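Local coordinates for protein peptidase M28 (Shewanella amazonensis SB2B, PDB 3IIB) that probably acts as a zinc-dependent carboxypeptidase or dipeptidase of the M28 family, hydrolysing peptides at a two-zinc centre, at residues R154-V167 with T184-A198. Numbering follows the deposited sequence.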
ATOM      1  N   ARG A 154     -18.648  -9.697   0.824  1.00  3.94           N
ATOM      2  CA  ARG A 154     -18.742  -8.533  -0.026  1.00  5.55           C
ATOM      3  C   ARG A 154     -19.975  -8.601  -0.937  1.00  6.89           C
ATOM      4  O   ARG A 154     -20.730  -7.626  -1.074  1.00  6.81           O
ATOM      5  CB  ARG A 154     -17.464  -8.371  -0.880  1.00  6.07           C
ATOM      6  CG  ARG A 154     -17.406  -7.064  -1.668  1.00  7.52           C
ATOM      7  CD  ARG A 154     -16.366  -7.131  -2.771  1.00  9.46           C
ATOM      8  NE  ARG A 154     -16.890  -7.957  -3.839  1.00  8.79           N
ATOM      9  CZ  ARG A 154     -16.183  -8.843  -4.537  1.00 13.12           C
ATOM     10  NH1 ARG A 154     -14.893  -9.025  -4.318  1.00 14.37           N
ATOM     11  NH2 ARG A 154     -16.783  -9.567  -5.453  1.00 14.85           N
ATOM     12  N   SER A 155     -20.153  -9.738  -1.587  1.00  8.68           N
ATOM     13  CA  SER A 155     -21.272  -9.939  -2.538  0.50  9.99           C
ATOM     14  C   SER A 155     -22.656  -9.849  -1.897  1.00  9.10           C
ATOM     15  O   SER A 155     -23.602  -9.276  -2.472  1.00 10.61           O
ATOM     16  CB  SER A 155     -21.160 -11.306  -3.200  0.50  9.18           C
ATOM     17  OG  SER A 155     -19.925 -11.455  -3.853  0.50 18.20           O
ATOM     18  N   ARG A 156     -22.783 -10.424  -0.704  1.00  8.74           N
ATOM     19  CA  ARG A 156     -24.104 -10.621  -0.082  1.00 10.95           C
ATOM     20  C   ARG A 156     -24.342 -10.014   1.288  1.00  8.24           C
ATOM     21  O   ARG A 156     -25.448 -10.134   1.832  1.00 10.26           O
ATOM     22  CB  ARG A 156     -24.346 -12.120  -0.030  1.00 12.30           C
ATOM     23  CG  ARG A 156     -24.378 -12.710  -1.444  1.00 24.43           C
ATOM     24  CD  ARG A 156     -25.156 -13.997  -1.504  1.00 32.79           C
ATOM     25  NE  ARG A 156     -24.492 -15.066  -0.775  1.00 28.64           N
ATOM     26  CZ  ARG A 156     -23.442 -15.762  -1.218  1.00 43.22           C
ATOM     27  NH1 ARG A 156     -22.887 -15.496  -2.398  1.00 46.16           N
ATOM     28  NH2 ARG A 156     -22.930 -16.733  -0.459  1.00 46.75           N
ATOM     29  N   GLY A 157     -23.313  -9.343   1.835  1.00 10.14           N
ATOM     30  CA  GLY A 157     -23.365  -8.800   3.179  1.00  7.59           C
ATOM     31  C   GLY A 157     -24.397  -7.711   3.321  1.00  7.87           C
ATOM     32  O   GLY A 157     -25.069  -7.643   4.319  1.00  5.99           O
ATOM     33  N   ALA A 158     -24.518  -6.820   2.342  1.00  5.68           N
ATOM     34  CA  ALA A 158     -25.456  -5.712   2.491  1.00  5.79           C
ATOM     35  C   ALA A 158     -26.909  -6.224   2.592  1.00  5.25           C
ATOM     36  O   ALA A 158     -27.737  -5.673   3.344  1.00  6.21           O
ATOM     37  CB  ALA A 158     -25.281  -4.661   1.342  1.00  6.52           C
ATOM     38  N   VAL A 159     -27.219  -7.282   1.859  1.00  6.01           N
ATOM     39  CA  VAL A 159     -28.546  -7.874   1.954  1.00  6.29           C
ATOM     40  C   VAL A 159     -28.777  -8.472   3.350  1.00  6.00           C
ATOM     41  O   VAL A 159     -29.761  -8.163   4.024  1.00  3.81           O
ATOM     42  CB  VAL A 159     -28.786  -8.914   0.884  1.00  6.11           C
ATOM     43  CG1 VAL A 159     -30.138  -9.674   1.156  1.00  5.44           C
ATOM     44  CG2 VAL A 159     -28.785  -8.271  -0.491  1.00  4.58           C
ATOM     45  N   ALA A 160     -27.842  -9.302   3.794  1.00  5.00           N
ATOM     46  CA  ALA A 160     -27.983  -9.959   5.096  1.00  6.68           C
ATOM     47  C   ALA A 160     -28.071  -8.940   6.241  1.00  6.83           C
ATOM     48  O   ALA A 160     -28.852  -9.123   7.171  1.00  5.98           O
ATOM     49  CB  ALA A 160     -26.814 -10.942   5.321  1.00  7.32           C
ATOM     50  N   ALA A 161     -27.292  -7.863   6.163  1.00  5.88           N
ATOM     51  CA  ALA A 161     -27.315  -6.841   7.191  1.00  6.16           C
ATOM     52  C   ALA A 161     -28.642  -6.085   7.191  1.00  5.26           C
ATOM     53  O   ALA A 161     -29.233  -5.873   8.232  1.00  5.40           O
ATOM     54  CB  ALA A 161     -26.156  -5.872   7.016  1.00  5.05           C
ATOM     55  N   ALA A 162     -29.123  -5.690   6.015  1.00  6.06           N
ATOM     56  CA  ALA A 162     -30.437  -5.000   5.916  1.00  7.19           C
ATOM     57  C   ALA A 162     -31.594  -5.832   6.459  1.00  4.87           C
ATOM     58  O   ALA A 162     -32.485  -5.286   7.123  1.00  5.67           O
ATOM     59  CB  ALA A 162     -30.751  -4.554   4.485  1.00  5.27           C
ATOM     60  N   GLU A 163     -31.549  -7.135   6.233  1.00  5.23           N
ATOM     61  CA  GLU A 163     -32.538  -8.074   6.770  1.00  6.98           C
ATOM     62  C   GLU A 163     -32.636  -8.038   8.275  1.00  6.83           C
ATOM     63  O   GLU A 163     -33.702  -8.286   8.827  1.00  6.44           O
ATOM     64  CB  GLU A 163     -32.272  -9.510   6.278  1.00  4.93           C
ATOM     65  CG  GLU A 163     -32.548  -9.643   4.811  1.00  6.31           C
ATOM     66  CD  GLU A 163     -32.245 -11.027   4.264  1.00 14.37           C
ATOM     67  OE1 GLU A 163     -31.273 -11.680   4.729  1.00 18.20           O
ATOM     68  OE2 GLU A 163     -32.980 -11.457   3.354  1.00 15.50           O
ATOM     69  N   LYS A 164     -31.534  -7.671   8.928  1.00  7.62           N
ATOM     70  CA  LYS A 164     -31.480  -7.594  10.390  1.00  6.15           C
ATOM     71  C   LYS A 164     -31.688  -6.206  10.918  1.00  5.99           C
ATOM     72  O   LYS A 164     -31.640  -5.998  12.136  1.00  8.38           O
ATOM     73  CB  LYS A 164     -30.150  -8.122  10.895  1.00  8.00           C
ATOM     74  CG  LYS A 164     -29.790  -9.422  10.307  1.00  9.01           C
ATOM     75  CD  LYS A 164     -30.659 -10.567  10.789  1.00 15.29           C
ATOM     76  CE  LYS A 164     -30.345 -11.842  10.011  1.00 19.02           C
ATOM     77  NZ  LYS A 164     -31.215 -12.965  10.448  1.00 19.90           N
ATOM     78  N   GLY A 165     -31.953  -5.254  10.016  1.00  6.67           N
ATOM     79  CA  GLY A 165     -32.254  -3.878  10.383  1.00  5.80           C
ATOM     80  C   GLY A 165     -31.127  -2.866  10.181  1.00  4.42           C
ATOM     81  O   GLY A 165     -31.333  -1.680  10.403  1.00  6.47           O
ATOM     82  N   ALA A 166     -29.957  -3.327   9.729  1.00  4.87           N
ATOM     83  CA  ALA A 166     -28.806  -2.463   9.579  1.00  6.80           C
ATOM     84  C   ALA A 166     -29.110  -1.342   8.608  1.00  8.31           C
ATOM     85  O   ALA A 166     -29.867  -1.528   7.656  1.00  6.99           O
ATOM     86  CB  ALA A 166     -27.555  -3.250   9.111  1.00  4.15           C
ATOM     87  N   VAL A 167     -28.538  -0.172   8.892  1.00  6.13           N
ATOM     88  CA  VAL A 167     -28.666   0.985   8.029  1.00  6.70           C
ATOM     89  C   VAL A 167     -27.449   1.102   7.123  1.00  6.79           C
ATOM     90  O   VAL A 167     -27.386   2.018   6.308  1.00  7.68           O
ATOM     91  CB  VAL A 167     -28.844   2.272   8.844  1.00  8.97           C
ATOM     92  CG1 VAL A 167     -30.188   2.264   9.518  1.00 11.93           C
ATOM     93  CG2 VAL A 167     -27.713   2.455   9.892  1.00  7.07           C
ATOM     94  N   THR A 184     -12.467  -2.834  -3.423  1.00  6.48           N
ATOM     95  CA  THR A 184     -13.833  -2.793  -3.943  1.00  7.00           C
ATOM     96  C   THR A 184     -14.193  -4.129  -4.600  1.00  6.39           C
ATOM     97  O   THR A 184     -13.505  -5.131  -4.402  1.00  8.23           O
ATOM     98  CB  THR A 184     -14.025  -1.569  -4.897  1.00  5.66           C
ATOM     99  OG1 THR A 184     -15.430  -1.333  -5.100  1.00  7.86           O
ATOM    100  CG2 THR A 184     -13.195  -1.671  -6.254  1.00  3.24           C
ATOM    101  N   GLY A 185     -15.280  -4.132  -5.373  1.00  7.45           N
ATOM    102  CA  GLY A 185     -15.757  -5.337  -6.054  1.00  6.43           C
ATOM    103  C   GLY A 185     -17.267  -5.390  -6.000  1.00  6.04           C
ATOM    104  O   GLY A 185     -17.906  -4.656  -5.221  1.00  6.62           O
HETATM  105  N   MSE A 186     -17.827  -6.259  -6.817  1.00  7.21           N
HETATM  106  CA  MSE A 186     -19.256  -6.257  -7.051  1.00  9.19           C
HETATM  107  C   MSE A 186     -19.971  -6.711  -5.786  1.00  6.54           C
HETATM  108  O   MSE A 186     -19.495  -7.583  -5.003  1.00  7.60           O
HETATM  109  CB  MSE A 186     -19.604  -7.167  -8.219  1.00  6.59           C
HETATM  110  CG  MSE A 186     -21.005  -7.110  -8.643  1.00 12.52           C
HETATM  111 SE   MSE A 186     -21.293  -5.521  -9.480  0.75 17.70          SE
HETATM  112  CE  MSE A 186     -22.921  -6.208 -10.281  1.00 31.77           C
HETATM  113  N   MSE A 187     -21.115  -6.096  -5.568  1.00 10.54           N
HETATM  114  CA  MSE A 187     -22.082  -6.620  -4.626  1.00 11.81           C
HETATM  115  C   MSE A 187     -23.452  -6.526  -5.283  1.00 16.15           C
HETATM  116  O   MSE A 187     -23.630  -5.819  -6.308  1.00 15.38           O
HETATM  117  CB  MSE A 187     -22.049  -5.832  -3.364  1.00 14.70           C
HETATM  118  CG  MSE A 187     -22.252  -4.421  -3.609  1.00 11.88           C
HETATM  119 SE   MSE A 187     -23.372  -3.612  -2.291  0.75 15.32          SE
HETATM  120  CE  MSE A 187     -24.793  -4.627  -2.390  1.00  2.00           C
ATOM    121  N   ARG A 188     -24.389  -7.311  -4.766  1.00 12.04           N
ATOM    122  CA  ARG A 188     -25.740  -7.348  -5.322  1.00 10.85           C
ATOM    123  C   ARG A 188     -26.744  -7.097  -4.213  1.00  8.10           C
ATOM    124  O   ARG A 188     -26.728  -7.790  -3.213  1.00  9.12           O
ATOM    125  CB  ARG A 188     -26.067  -8.723  -5.934  1.00 14.33           C
ATOM    126  CG  ARG A 188     -25.049  -9.310  -6.875  1.00 22.92           C
ATOM    127  CD  ARG A 188     -25.697 -10.117  -7.989  1.00 37.32           C
ATOM    128  NE  ARG A 188     -26.143  -9.233  -9.069  1.00 49.66           N
ATOM    129  CZ  ARG A 188     -25.493  -9.019 -10.219  1.00 56.90           C
ATOM    130  NH1 ARG A 188     -24.347  -9.639 -10.506  1.00 60.74           N
ATOM    131  NH2 ARG A 188     -26.007  -8.173 -11.108  1.00 59.45           N
ATOM    132  N   TYR A 189     -27.632  -6.143  -4.434  1.00  9.02           N
ATOM    133  CA  TYR A 189     -28.813  -6.005  -3.624  1.00  8.31           C
ATOM    134  C   TYR A 189     -29.825  -7.071  -4.074  1.00 11.81           C
ATOM    135  O   TYR A 189     -29.657  -7.696  -5.115  1.00 10.95           O
ATOM    136  CB  TYR A 189     -29.399  -4.606  -3.787  1.00  8.78           C
ATOM    137  CG  TYR A 189     -28.507  -3.533  -3.216  1.00  9.95           C
ATOM    138  CD1 TYR A 189     -28.172  -3.528  -1.866  1.00  7.13           C
ATOM    139  CD2 TYR A 189     -27.994  -2.528  -4.025  1.00  8.78           C
ATOM    140  CE1 TYR A 189     -27.344  -2.533  -1.324  1.00  7.93           C
ATOM    141  CE2 TYR A 189     -27.169  -1.542  -3.499  1.00  9.69           C
ATOM    142  CZ  TYR A 189     -26.882  -1.527  -2.144  1.00  6.79           C
ATOM    143  OH  TYR A 189     -26.082  -0.535  -1.677  1.00  7.43           O
ATOM    144  N   GLU A 190     -30.833  -7.292  -3.251  1.00 10.51           N
ATOM    145  CA  GLU A 190     -31.878  -8.244  -3.512  1.00 11.72           C
ATOM    146  C   GLU A 190     -33.195  -7.492  -3.545  1.00 10.70           C
ATOM    147  O   GLU A 190     -33.542  -6.722  -2.625  1.00 11.35           O
ATOM    148  CB  GLU A 190     -31.901  -9.305  -2.416  1.00 11.76           C
ATOM    149  CG  GLU A 190     -32.906 -10.393  -2.639  1.00 24.37           C
ATOM    150  CD  GLU A 190     -32.808 -11.489  -1.593  1.00 24.93           C
ATOM    151  OE1 GLU A 190     -31.698 -12.019  -1.395  1.00 24.90           O
ATOM    152  OE2 GLU A 190     -33.852 -11.838  -0.993  1.00 28.39           O
ATOM    153  N   GLU A 191     -33.917  -7.696  -4.638  1.00 14.83           N
ATOM    154  CA  GLU A 191     -35.243  -7.133  -4.784  0.50 16.25           C
ATOM    155  C   GLU A 191     -36.055  -7.661  -3.603  1.00 15.36           C
ATOM    156  O   GLU A 191     -36.123  -8.901  -3.373  1.00 18.89           O
ATOM    157  CB  GLU A 191     -35.901  -7.544  -6.115  0.50 18.61           C
ATOM    158  CG  GLU A 191     -35.070  -7.313  -7.393  0.50 21.70           C
ATOM    159  CD  GLU A 191     -35.109  -5.884  -7.896  0.50 30.55           C
ATOM    160  OE1 GLU A 191     -35.132  -4.957  -7.055  0.50 32.27           O
ATOM    161  OE2 GLU A 191     -35.109  -5.691  -9.138  0.50 35.03           O
ATOM    162  N   GLY A 192     -36.673  -6.742  -2.881  1.00 11.09           N
ATOM    163  CA  GLY A 192     -37.483  -7.060  -1.707  1.00 10.55           C
ATOM    164  C   GLY A 192     -36.832  -6.599  -0.416  1.00  9.43           C
ATOM    165  O   GLY A 192     -37.507  -6.400   0.608  1.00  6.97           O
ATOM    166  N   VAL A 193     -35.508  -6.431  -0.448  1.00  5.35           N
ATOM    167  CA  VAL A 193     -34.767  -5.979   0.735  1.00  6.22           C
ATOM    168  C   VAL A 193     -34.241  -4.581   0.505  1.00  4.69           C
ATOM    169  O   VAL A 193     -33.511  -4.343  -0.475  1.00  7.42           O
ATOM    170  CB  VAL A 193     -33.596  -6.901   1.079  1.00  6.11           C
ATOM    171  CG1 VAL A 193     -32.837  -6.364   2.304  1.00  5.28           C
ATOM    172  CG2 VAL A 193     -34.112  -8.331   1.351  1.00  6.17           C
ATOM    173  N   THR A 194     -34.539  -3.692   1.449  1.00  5.07           N
ATOM    174  CA  THR A 194     -34.008  -2.318   1.408  1.00  7.70           C
ATOM    175  C   THR A 194     -32.496  -2.288   1.124  1.00  9.40           C
ATOM    176  O   THR A 194     -31.694  -2.902   1.844  1.00  7.11           O
ATOM    177  CB  THR A 194     -34.315  -1.549   2.691  1.00  7.58           C
ATOM    178  OG1 THR A 194     -35.730  -1.419   2.805  1.00  8.16           O
ATOM    179  CG2 THR A 194     -33.675  -0.126   2.697  1.00  6.89           C
ATOM    180  N   ALA A 195     -32.127  -1.585   0.058  1.00  5.99           N
ATOM    181  CA  ALA A 195     -30.718  -1.332  -0.275  1.00  4.84           C
ATOM    182  C   ALA A 195     -30.113  -0.401   0.767  1.00  5.67           C
ATOM    183  O   ALA A 195     -30.728   0.588   1.186  1.00  6.02           O
ATOM    184  CB  ALA A 195     -30.587  -0.712  -1.698  1.00  7.50           C
ATOM    185  N   ILE A 196     -28.937  -0.780   1.267  1.00  6.17           N
ATOM    186  CA  ILE A 196     -28.227   0.058   2.220  1.00  5.64           C
ATOM    187  C   ILE A 196     -26.783   0.347   1.718  1.00  4.01           C
ATOM    188  O   ILE A 196     -26.221  -0.447   0.969  1.00  4.27           O
ATOM    189  CB  ILE A 196     -28.215  -0.576   3.652  1.00  5.47           C
ATOM    190  CG1 ILE A 196     -27.490  -1.924   3.619  1.00  6.94           C
ATOM    191  CG2 ILE A 196     -29.674  -0.603   4.257  1.00  7.18           C
ATOM    192  CD1 ILE A 196     -27.171  -2.535   5.033  1.00  5.30           C
ATOM    193  N   PRO A 197     -26.194   1.481   2.140  1.00  6.61           N
ATOM    194  CA  PRO A 197     -24.798   1.774   1.814  1.00  4.46           C
ATOM    195  C   PRO A 197     -23.855   0.682   2.304  1.00  5.98           C
ATOM    196  O   PRO A 197     -24.028   0.151   3.396  1.00  6.24           O
ATOM    197  CB  PRO A 197     -24.522   3.085   2.534  1.00  4.72           C
ATOM    198  CG  PRO A 197     -25.807   3.648   2.847  1.00 11.18           C
ATOM    199  CD  PRO A 197     -26.770   2.523   3.003  1.00  5.91           C
ATOM    200  N   ALA A 198     -22.849   0.380   1.495  1.00  5.96           N
ATOM    201  CA  ALA A 198     -21.988  -0.777   1.702  1.00  5.04           C
ATOM    202  C   ALA A 198     -20.569  -0.392   1.276  1.00  5.32           C
ATOM    203  O   ALA A 198     -20.385   0.039   0.147  1.00  4.46           O
ATOM    204  CB  ALA A 198     -22.465  -1.958   0.842  1.00  4.84           C
TER
HETATM  205  O   HOH W   1     -12.829  -7.339  -3.011  1.00  6.44           O
HETATM  206  O   HOH W   2     -29.406  -4.341   1.290  1.00  7.64           O
HETATM  207  O   HOH W   3     -25.470  -7.612  -0.713  1.00  7.46           O
HETATM  208  O   HOH W   4     -32.925 -12.991   1.156  1.00 34.90           O
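Ile196 is the main bump of this contact, pushing into the hollow between Ala158, Ala161 and Ala162 of the helix and Ala166 just beyond it. Its CG1 sits between the backbone N and the carbonyl carbon (chi1 62°), which sends CD1 in to 3.6 Å from Ala158 O, while CG2 rests by Ala166 O. Next to it Val193 fits CG1 against Ala162 CB at 3.5 Å, and Val159 answers from the helix, its CG2 lodged beside Arg188 O and Glu190 N. Ala158 CB fills a dimple formed by Met187 CE, Ala198 CB and Tyr189 CE1. The Tyr189 ring is itself sandwiched, with Met187 CE over one face and Ala195 CB centred on the other. Helix 145-163, which ends in a Schellman motif with Gly165 at positive phi, belongs to a beta-alpha-beta crossover from strand 131-134 to the parallel strand 168-172; the loop leading on to strand 198-201 runs along one side of it. Towards the zinc site, Met186 O sits at the guanidinium edge of Arg154, in its plane, and takes a bond from NE (2.9 Å), and Gly185 CA lies over a guanidinium face, where any side chain would clash. NH1 bonds to Tyr147 OH and, through a water, to Thr184 O, which also accepts from the zinc ligand His402. A leucine in place of Arg154 would probably leave Met186 O and Tyr147 OH without their guanidinium partner, break the water link to Thr184 O and let the backbone at Gly185 shift. Arg188 N binds Ser155 O almost straight (3.1 Å, 173°).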